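Local coordinates for protein B- and T-lymphocyte attenuator (Mus musculus, PDB 1XAU) that acts as an inhibitory receptor on lymphocytes, interacting with the herpesvirus entry mediator and dampening antigen receptor signalling through the phosphatases SHP-1 and SHP-2, at residues I34-K39 / P45-C50. Sequence-based numbering, arbitrary orientation.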
loop_
_atom_site.group_PDB
_atom_site.type_symbol
_atom_site.label_atom_id
_atom_site.label_comp_id
_atom_site.label_asym_id
_atom_site.label_seq_id
_atom_site.Cartn_x
_atom_site.Cartn_y
_atom_site.Cartn_z
ATOM N N ILE A 34 3.816 -3.801 3.615
ATOM C CA ILE A 34 3.633 -2.370 3.823
ATOM C C ILE A 34 2.153 -2.154 4.077
ATOM O O ILE A 34 1.293 -2.958 3.709
ATOM C CB ILE A 34 4.135 -1.515 2.686
ATOM C CG1 ILE A 34 3.490 -1.915 1.413
ATOM C CG2 ILE A 34 5.695 -1.639 2.643
ATOM C CD1 ILE A 34 4.061 -1.068 0.194
ATOM N N GLU A 35 1.868 -1.070 4.768
ATOM C CA GLU A 35 0.516 -0.865 5.247
ATOM C C GLU A 35 -0.058 0.457 4.833
ATOM O O GLU A 35 0.640 1.465 4.865
ATOM C CB GLU A 35 0.583 -0.847 6.770
ATOM C CG GLU A 35 1.077 -2.167 7.374
ATOM C CD GLU A 35 1.008 -2.170 8.879
ATOM O OE1 GLU A 35 0.786 -1.102 9.549
ATOM O OE2 GLU A 35 1.161 -3.272 9.404
ATOM N N CYS A 36 -1.370 0.448 4.641
ATOM C CA CYS A 36 -2.090 1.689 4.283
ATOM C C CYS A 36 -3.247 1.849 5.258
ATOM O O CYS A 36 -4.272 1.209 5.078
ATOM C CB CYS A 36 -2.558 1.527 2.845
ATOM S SG CYS A 36 -3.818 2.651 2.163
ATOM N N PRO A 37 -3.079 2.623 6.332
ATOM C CA PRO A 37 -4.191 2.813 7.299
ATOM C C PRO A 37 -5.361 3.507 6.539
ATOM O O PRO A 37 -5.131 4.420 5.736
ATOM C CB PRO A 37 -3.586 3.744 8.332
ATOM C CG PRO A 37 -2.184 3.450 8.321
ATOM C CD PRO A 37 -1.870 3.334 6.817
ATOM N N VAL A 38 -6.594 3.094 6.767
ATOM C CA VAL A 38 -7.739 3.672 6.061
ATOM C C VAL A 38 -8.808 4.130 7.024
ATOM O O VAL A 38 -9.332 3.293 7.822
ATOM C CB VAL A 38 -8.401 2.632 5.096
ATOM C CG1 VAL A 38 -9.504 3.274 4.250
ATOM C CG2 VAL A 38 -7.283 2.013 4.141
ATOM N N LYS A 39 -9.111 5.424 6.987
ATOM C CA LYS A 39 -10.195 5.961 7.825
ATOM C C LYS A 39 -11.457 6.035 6.923
ATOM O O LYS A 39 -11.428 6.588 5.849
ATOM C CB LYS A 39 -9.869 7.384 8.314
ATOM C CG LYS A 39 -10.994 7.984 9.202
ATOM C CD LYS A 39 -10.661 9.467 9.541
ATOM C CE LYS A 39 -11.601 10.050 10.598
ATOM N NZ LYS A 39 -13.069 9.895 10.259
ATOM N N PRO A 45 -13.878 1.232 1.690
ATOM C CA PRO A 45 -13.625 1.466 0.252
ATOM C C PRO A 45 -12.820 0.308 -0.413
ATOM O O PRO A 45 -12.231 -0.444 0.296
ATOM C CB PRO A 45 -12.797 2.774 0.246
ATOM C CG PRO A 45 -12.211 2.814 1.575
ATOM C CD PRO A 45 -13.266 2.274 2.528
ATOM N N ASN A 46 -12.844 0.179 -1.747
ATOM C CA ASN A 46 -12.063 -0.868 -2.441
ATOM C C ASN A 46 -10.765 -0.077 -2.667
ATOM O O ASN A 46 -10.723 0.866 -3.441
ATOM C CB ASN A 46 -12.658 -1.202 -3.817
ATOM C CG ASN A 46 -11.857 -2.279 -4.574
ATOM O OD1 ASN A 46 -10.844 -2.831 -4.080
ATOM N ND2 ASN A 46 -12.339 -2.631 -5.764
ATOM N N VAL A 47 -9.717 -0.487 -1.997
ATOM C CA VAL A 47 -8.466 0.231 -2.119
ATOM C C VAL A 47 -7.493 -0.571 -2.958
ATOM O O VAL A 47 -7.518 -1.800 -2.854
ATOM C CB VAL A 47 -7.854 0.366 -0.751
ATOM C CG1 VAL A 47 -6.477 1.138 -0.839
ATOM C CG2 VAL A 47 -8.844 1.163 0.171
ATOM N N THR A 48 -6.669 0.099 -3.741
ATOM C CA THR A 48 -5.701 -0.643 -4.552
ATOM C C THR A 48 -4.291 -0.105 -4.363
ATOM O O THR A 48 -4.129 1.007 -3.947
ATOM C CB THR A 48 -6.085 -0.633 -6.039
ATOM O OG1 THR A 48 -6.071 0.673 -6.533
ATOM C CG2 THR A 48 -7.557 -1.071 -6.224
ATOM N N TRP A 49 -3.278 -0.900 -4.668
ATOM C CA TRP A 49 -1.908 -0.416 -4.481
ATOM C C TRP A 49 -1.399 0.007 -5.846
ATOM O O TRP A 49 -1.769 -0.593 -6.884
ATOM C CB TRP A 49 -1.013 -1.552 -3.965
ATOM C CG TRP A 49 -1.234 -1.791 -2.486
ATOM C CD1 TRP A 49 -2.090 -2.713 -1.875
ATOM C CD2 TRP A 49 -0.634 -1.056 -1.446
ATOM N NE1 TRP A 49 -2.009 -2.584 -0.499
ATOM C CE2 TRP A 49 -1.125 -1.576 -0.205
ATOM C CE3 TRP A 49 0.286 0.012 -1.429
ATOM C CZ2 TRP A 49 -0.704 -1.075 1.027
ATOM C CZ3 TRP A 49 0.705 0.513 -0.217
ATOM C CH2 TRP A 49 0.210 -0.050 1.030
ATOM N N CYS A 50 -0.499 0.976 -5.817
ATOM C CA CYS A 50 0.127 1.491 -7.019
ATOM C C CYS A 50 1.634 1.516 -6.779
ATOM O O CYS A 50 2.075 1.627 -5.642
ATOM C CB CYS A 50 -0.253 2.947 -7.311
ATOM S SG CYS A 50 -2.023 3.253 -7.469
#
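The indole of Trp49 stands between Ile34 and Cys36, which lie on opposite sides of its plane. Ile34 CG1 makes an off-centre CH-pi contact with the six-membered ring, 4.3 Å from its centroid and 30° off the normal; CD1 of the same side chain comes obliquely to Trp49 CZ3 at 3.7 Å. With chi1 of Ile34 at 56°, CG1 is flanked by both backbone substituents, a turn that lays CG1 and CD1 over one side of the indole. From the other side, Cys36 CB approaches Trp49 CH2 obliquely at 3.7 Å, while Cys36 SG is 5.4 Å from the six-ring centroid, an oblique sulfur-aromatic contact. At the edge, in the ring plane, Glu35 C faces Trp49 CH2 at 3.8 Å. The Phe79 ring meets the indole with the planes nearly parallel; Leu81 touches it too.

Farther along, aliphatic side chains meet: Val38 CG1 and Pro45 CG at 3.8 Å, Val38 CG2 and Val47 CG2 at 4.3 Å. Cys36 SG against Val47 CG1 links the two halves, and Trp70 of strand 66-71 flanks both valines. No hydrogen bond crosses between the segments, whose strand axes stay 9.8 Å apart at 142°. Ile34 and Cys36 instead bond through their backbones to Leu81 and Phe79 of strand 78-83, whereas 47-52 lies beside 92-100: the segments belong to facing sheets. The Cys36-Cys96 disulfide ties these covalently. An intersheet disulfide packed against a buried tryptophan is the hallmark core of the immunoglobulin beta sandwich, here the V-type extracellular domain of the receptor.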